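Local coordinates for protein CTD kinase subunit gamma (Schizosaccharomyces pombe, PDB 5CE7) that probably acts as the gamma subunit of CTDK-I, which hyperphosphorylates the C-terminal repeat domain of RNA polymerase II; this piece is its CTD-interacting domain, at residues Arg57-Ile60 and Met61-Val64; Ser85-Ile88 and Cys89-Val92. All blocks are in the same frame, centred on the assembly; numbering follows the deposited sequence.

Interaction 1 (Arg57-Ile60 and Met61-Val64); sequences RVNI and MYFV
Val58 and Tyr62, one helical turn apart, lie side by side and point the same way. The methyl CG1 of Val58 rests against the far end of the ring, 3.4 Å from Tyr62 CZ and about as close to OH. That branch stands anti to the backbone N (chi1 166°), which carries it forward along the helix toward the phenol. At the other end of the ring the carbonyl of the same residue lies over one face: Val58 O sits 3.5 Å above the plane, displaced toward the rim, while accepting the amide hydrogen of Tyr62. Asn59 approaches the ring differently. Its amide plane is turned 44° from the ring plane, and OD1 reaches Tyr62 CD2 at 3.5 Å. A long flat phenol suits this place because it can lie back along the helix and meet a methyl, a carbonyl and an amide together; an alanine here would probably leave Val58 CG1 and Asn59 OD1 without their aromatic neighbour and open a gap beside Glu108 and Gln24.

On another side of the helix, the CG2 methyl of beta-branched Ile60 meets Val64 CG2 more loosely, at 4.4 Å, and Ile60 packs on Ile45 and Leu49. Met61, present as selenomethionine, bends at chi2 and chi3 and packs on Val109 and Val112. Four successive i to i+4 bonds, from Met61 N to Arg57 O (3.0 Å) through Val64 N to Ile60 O (2.9 Å), hold these side chains in step: a regular alpha-helix within helix 54-73, part of the right-handed superhelix of this noncanonical CTD-interacting domain.

Interaction 2 (Ser85-Ile88 and Cys89-Val92); sequences SRDI and CKLV
Leu91 folds back over the peptide carbonyl of Asp87, its CG 3.3 Å from Asp87 O. CG stands anti to its own carbonyl carbon (chi1 -68°), which turns it back beside the oxygen that the Leu91 amide binds, N to O 2.9 Å and almost straight along the C=O direction. Further round, Ile88 CD1 and Leu91 CD1 approach to 4.4 Å, and Val92 N bonds to Ile88 O.

Asp87 occupies the N-cap position, yet its carboxylate is engaged elsewhere. Arg86 forms a bidentate, side-on salt bridge with it, NE to OD1 at 2.6 Å and NH2 to OD2 at 3.0 Å. Both oxygens lie near the guanidinium plane, whereas NE meets OD1 from above the carboxylate plane, 40° out of it. Tyr42 also bonds to OD2, and a carboxylate suits this buried place because both donors meet it there. The extended chain of Lys90 brings NZ to 4.7 Å from Asp87 OD1, where its charge would probably add to the favourable field. A water donates to Arg86 O and accepts from Cys89 N, bridging the break.

A single non-helical residue, Asp87, separates helix 80-86 from helix 88-95. Branched apolar residues suit the buried positions beyond it: Leu91 faces Trp46 and Leu49 of helix 38-51, Ile88 packs on Leu113 and Leu116 of helix 100-118, and Val92 fits between that helix and Ala130 and Val134 of helix 124-139.

Starting from the N terminus, the chain passes through three helices before interaction 1, which closes single turns inside helix 54-73. It then runs through the rest of that helix and the following connection into helix 80-86, and interaction 2 spans the break into helix 88-95. The two are in series, neither nested nor crossing, and each closes only a helical turn. In space their centres lie about 12 Å apart, and they touch where Met61 CE packs against Val92 CG2 at 4.0 Å. Both also reach helix 38-51 and share Val109 of helix 100-118, so together they help join the earlier helices to the C-terminal ones.

Interaction 1 (Arg57-Ile60 and Met61-Val64)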
ATOM      1  N   ARG A  57      -7.483   5.356   3.317  1.00 12.79           N
ATOM      2  CA  ARG A  57      -6.269   4.682   3.735  1.00 14.20           C
ATOM      3  C   ARG A  57      -6.325   3.175   3.500  1.00 10.22           C
ATOM      4  O   ARG A  57      -5.350   2.574   3.068  1.00 16.10           O
ATOM      5  CB  ARG A  57      -5.937   5.057   5.180  1.00 18.20           C
ATOM      6  CG  ARG A  57      -5.298   6.455   5.232  1.00 25.27           C
ATOM      7  CD  ARG A  57      -5.859   7.344   6.316  1.00 32.00           C
ATOM      8  NE  ARG A  57      -5.204   7.076   7.574  1.00 30.14           N
ATOM      9  CZ  ARG A  57      -4.575   7.976   8.324  1.00 28.51           C
ATOM     10  NH1 ARG A  57      -4.515   9.248   7.965  1.00 34.86           N
ATOM     11  NH2 ARG A  57      -4.003   7.583   9.459  1.00 19.05           N
ATOM     12  N   VAL A  58      -7.479   2.585   3.778  1.00 12.17           N
ATOM     13  CA  VAL A  58      -7.702   1.164   3.565  1.00 13.16           C
ATOM     14  C   VAL A  58      -7.635   0.844   2.071  1.00 11.16           C
ATOM     15  O   VAL A  58      -7.034  -0.144   1.666  1.00 13.88           O
ATOM     16  CB  VAL A  58      -9.075   0.715   4.144  1.00 14.94           C
ATOM     17  CG1 VAL A  58      -9.450  -0.656   3.623  1.00 19.03           C
ATOM     18  CG2 VAL A  58      -9.021   0.696   5.656  1.00 17.34           C
ATOM     19  N   ASN A  59      -8.245   1.683   1.246  1.00 10.03           N
ATOM     20  CA  ASN A  59      -8.204   1.443  -0.197  1.00 13.79           C
ATOM     21  C   ASN A  59      -6.798   1.576  -0.765  1.00 12.98           C
ATOM     22  O   ASN A  59      -6.427   0.861  -1.689  1.00 12.49           O
ATOM     23  CB  ASN A  59      -9.222   2.322  -0.937  1.00 15.04           C
ATOM     24  CG  ASN A  59     -10.654   1.861  -0.702  1.00 16.87           C
ATOM     25  OD1 ASN A  59     -10.892   0.689  -0.424  1.00 15.24           O
ATOM     26  ND2 ASN A  59     -11.607   2.782  -0.798  1.00 19.67           N
ATOM     27  N   ILE A  60      -5.998   2.466  -0.185  1.00 13.69           N
ATOM     28  CA  ILE A  60      -4.592   2.570  -0.568  1.00 14.43           C
ATOM     29  C   ILE A  60      -3.791   1.336  -0.154  1.00 11.94           C
ATOM     30  O   ILE A  60      -2.905   0.898  -0.873  1.00 14.62           O
ATOM     31  CB  ILE A  60      -3.937   3.858  -0.018  1.00 17.56           C
ATOM     32  CG1 ILE A  60      -4.510   5.077  -0.755  1.00 19.25           C
ATOM     33  CG2 ILE A  60      -2.421   3.784  -0.200  1.00 20.25           C
ATOM     34  CD1 ILE A  60      -4.219   6.414  -0.089  1.00 22.79           C
HETATM   35  N   MSE A  61      -4.113   0.769   1.005  1.00 13.15           N
HETATM   36  CA  MSE A  61      -3.534  -0.512   1.427  1.00 17.38           C
HETATM   37  C   MSE A  61      -3.859  -1.630   0.419  1.00 17.21           C
HETATM   38  O   MSE A  61      -2.994  -2.431   0.064  1.00 12.92           O
HETATM   39  CB  MSE A  61      -4.064  -0.877   2.815  1.00  8.81           C
HETATM   40  CG  MSE A  61      -3.382  -2.077   3.533  1.00 31.35           C
HETATM   41 SE   MSE A  61      -1.463  -1.740   3.885  1.00 57.03          SE
HETATM   42  CE  MSE A  61      -1.447  -2.115   5.798  1.00 52.92           C
ATOM     43  N   TYR A  62      -5.103  -1.689  -0.040  1.00 15.56           N
ATOM     44  CA  TYR A  62      -5.459  -2.670  -1.069  1.00 15.81           C
ATOM     45  C   TYR A  62      -4.648  -2.399  -2.332  1.00 12.71           C
ATOM     46  O   TYR A  62      -4.102  -3.324  -2.938  1.00 15.47           O
ATOM     47  CB  TYR A  62      -6.937  -2.594  -1.430  1.00 12.72           C
ATOM     48  CG  TYR A  62      -7.902  -2.904  -0.325  1.00 15.01           C
ATOM     49  CD1 TYR A  62      -7.581  -3.790   0.699  1.00 16.72           C
ATOM     50  CD2 TYR A  62      -9.164  -2.316  -0.317  1.00 23.59           C
ATOM     51  CE1 TYR A  62      -8.509  -4.079   1.709  1.00 20.86           C
ATOM     52  CE2 TYR A  62     -10.080  -2.592   0.677  1.00 23.59           C
ATOM     53  CZ  TYR A  62      -9.750  -3.471   1.682  1.00 21.66           C
ATOM     54  OH  TYR A  62     -10.686  -3.716   2.660  1.00 23.50           O
ATOM     55  N   PHE A  63      -4.600  -1.135  -2.748  1.00 10.57           N
ATOM     56  CA  PHE A  63      -3.816  -0.749  -3.931  1.00 13.10           C
ATOM     57  C   PHE A  63      -2.348  -1.189  -3.839  1.00 13.79           C
ATOM     58  O   PHE A  63      -1.744  -1.635  -4.828  1.00 14.83           O
ATOM     59  CB  PHE A  63      -3.854   0.772  -4.154  1.00 13.74           C
ATOM     60  CG  PHE A  63      -2.802   1.250  -5.124  1.00 11.70           C
ATOM     61  CD1 PHE A  63      -2.885   0.913  -6.469  1.00 11.84           C
ATOM     62  CD2 PHE A  63      -1.719   1.994  -4.688  1.00 15.86           C
ATOM     63  CE1 PHE A  63      -1.909   1.321  -7.363  1.00 12.46           C
ATOM     64  CE2 PHE A  63      -0.738   2.417  -5.579  1.00 13.45           C
ATOM     65  CZ  PHE A  63      -0.840   2.075  -6.922  1.00 11.91           C
ATOM     66  N   VAL A  64      -1.766  -1.026  -2.653  1.00 13.11           N
ATOM     67  CA  VAL A  64      -0.386  -1.446  -2.399  1.00 14.32           C
ATOM     68  C   VAL A  64      -0.238  -2.949  -2.629  1.00 14.38           C
ATOM     69  O   VAL A  64       0.771  -3.417  -3.140  1.00 14.81           O
ATOM     70  CB  VAL A  64       0.038  -1.082  -0.950  1.00 21.44           C
ATOM     71  CG1 VAL A  64       1.180  -1.964  -0.472  1.00 25.80           C
ATOM     72  CG2 VAL A  64       0.385   0.401  -0.855  1.00 19.78           C
TER

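Interaction 2 (Ser85-Ile88 and Cys89-Val92)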
ATOM      1  N   SER A  85       8.077  -3.083   1.480  1.00 20.24           N
ATOM      2  CA  SER A  85       8.603  -4.019   2.464  1.00 21.88           C
ATOM      3  C   SER A  85       9.260  -3.296   3.642  1.00 24.03           C
ATOM      4  O   SER A  85       8.995  -3.610   4.804  1.00 26.00           O
ATOM      5  CB  SER A  85       9.621  -4.953   1.806  1.00 27.07           C
ATOM      6  OG  SER A  85       9.898  -6.051   2.653  1.00 30.67           O
ATOM      7  N   ARG A  86      10.124  -2.335   3.330  1.00 19.79           N
ATOM      8  CA  ARG A  86      10.806  -1.534   4.350  1.00 25.26           C
ATOM      9  C   ARG A  86       9.790  -0.804   5.219  1.00 23.94           C
ATOM     10  O   ARG A  86       9.968  -0.678   6.428  1.00 25.22           O
ATOM     11  CB  ARG A  86      11.737  -0.506   3.691  1.00 23.88           C
ATOM     12  CG  ARG A  86      12.301   0.549   4.638  1.00 30.61           C
ATOM     13  CD  ARG A  86      12.865   1.767   3.871  1.00 34.78           C
ATOM     14  NE  ARG A  86      11.805   2.570   3.263  1.00 36.14           N
ATOM     15  CZ  ARG A  86      11.905   3.206   2.096  1.00 35.23           C
ATOM     16  NH1 ARG A  86      13.024   3.147   1.389  1.00 34.86           N
ATOM     17  NH2 ARG A  86      10.878   3.903   1.633  1.00 31.58           N
ATOM     18  N   ASP A  87       8.719  -0.329   4.599  1.00 15.17           N
ATOM     19  CA  ASP A  87       7.776   0.539   5.301  1.00 17.64           C
ATOM     20  C   ASP A  87       6.524  -0.160   5.804  1.00 16.37           C
ATOM     21  O   ASP A  87       5.564   0.511   6.181  1.00 18.39           O
ATOM     22  CB  ASP A  87       7.368   1.726   4.414  1.00 16.78           C
ATOM     23  CG  ASP A  87       8.538   2.649   4.092  1.00 23.51           C
ATOM     24  OD1 ASP A  87       9.608   2.506   4.714  1.00 25.37           O
ATOM     25  OD2 ASP A  87       8.385   3.521   3.222  1.00 23.47           O
ATOM     26  N   ILE A  88       6.517  -1.491   5.812  1.00 18.59           N
ATOM     27  CA  ILE A  88       5.280  -2.232   6.110  1.00 19.44           C
ATOM     28  C   ILE A  88       4.661  -1.896   7.467  1.00 18.16           C
ATOM     29  O   ILE A  88       3.444  -1.759   7.579  1.00 18.29           O
ATOM     30  CB  ILE A  88       5.428  -3.774   5.943  1.00 18.64           C
ATOM     31  CG1 ILE A  88       4.056  -4.465   6.032  1.00 21.86           C
ATOM     32  CG2 ILE A  88       6.383  -4.356   6.987  1.00 16.17           C
ATOM     33  CD1 ILE A  88       3.038  -4.002   4.973  1.00 22.29           C
ATOM     34  N   CYS A  89       5.484  -1.751   8.497  1.00 17.90           N
ATOM     35  CA  CYS A  89       4.938  -1.433   9.812  1.00 20.06           C
ATOM     36  C   CYS A  89       4.444   0.014   9.882  1.00 19.70           C
ATOM     37  O   CYS A  89       3.456   0.299  10.556  1.00 17.63           O
ATOM     38  CB  CYS A  89       5.934  -1.757  10.936  1.00 23.44           C
ATOM     39  SG  CYS A  89       6.153  -3.550  11.202  1.00 30.53           S
ATOM     40  N   LYS A  90       5.111   0.922   9.177  1.00 16.22           N
ATOM     41  CA  LYS A  90       4.600   2.289   9.063  1.00 19.63           C
ATOM     42  C   LYS A  90       3.230   2.296   8.391  1.00 16.48           C
ATOM     43  O   LYS A  90       2.307   2.996   8.819  1.00 16.32           O
ATOM     44  CB  LYS A  90       5.577   3.170   8.274  1.00 24.76           C
ATOM     45  CG  LYS A  90       6.894   3.420   8.997  1.00 35.69           C
ATOM     46  CD  LYS A  90       7.799   4.369   8.209  1.00 42.13           C
ATOM     47  CE  LYS A  90       9.031   4.773   9.022  1.00 45.53           C
ATOM     48  NZ  LYS A  90       9.961   5.656   8.239  1.00 46.51           N
ATOM     49  N   LEU A  91       3.106   1.511   7.324  1.00 19.60           N
ATOM     50  CA  LEU A  91       1.852   1.410   6.603  1.00 15.74           C
ATOM     51  C   LEU A  91       0.759   0.932   7.552  1.00 17.79           C
ATOM     52  O   LEU A  91      -0.332   1.492   7.574  1.00 15.77           O
ATOM     53  CB  LEU A  91       1.989   0.472   5.404  1.00 17.87           C
ATOM     54  CG  LEU A  91       2.906   1.060   4.315  1.00 24.48           C
ATOM     55  CD1 LEU A  91       3.360   0.022   3.279  1.00 23.87           C
ATOM     56  CD2 LEU A  91       2.203   2.231   3.632  1.00 21.77           C
ATOM     57  N   VAL A  92       1.055  -0.103   8.336  1.00 16.57           N
ATOM     58  CA  VAL A  92       0.083  -0.611   9.301  1.00 14.10           C
ATOM     59  C   VAL A  92      -0.313   0.453  10.328  1.00 15.67           C
ATOM     60  O   VAL A  92      -1.484   0.586  10.693  1.00 16.32           O
ATOM     61  CB  VAL A  92       0.603  -1.891  10.023  1.00 22.39           C
ATOM     62  CG1 VAL A  92      -0.298  -2.238  11.194  1.00 21.51           C
ATOM     63  CG2 VAL A  92       0.702  -3.059   9.046  1.00 23.23           C
TER
HETATM   64  O   HOH W   1       8.373  -0.968   8.515  1.00 37.84           O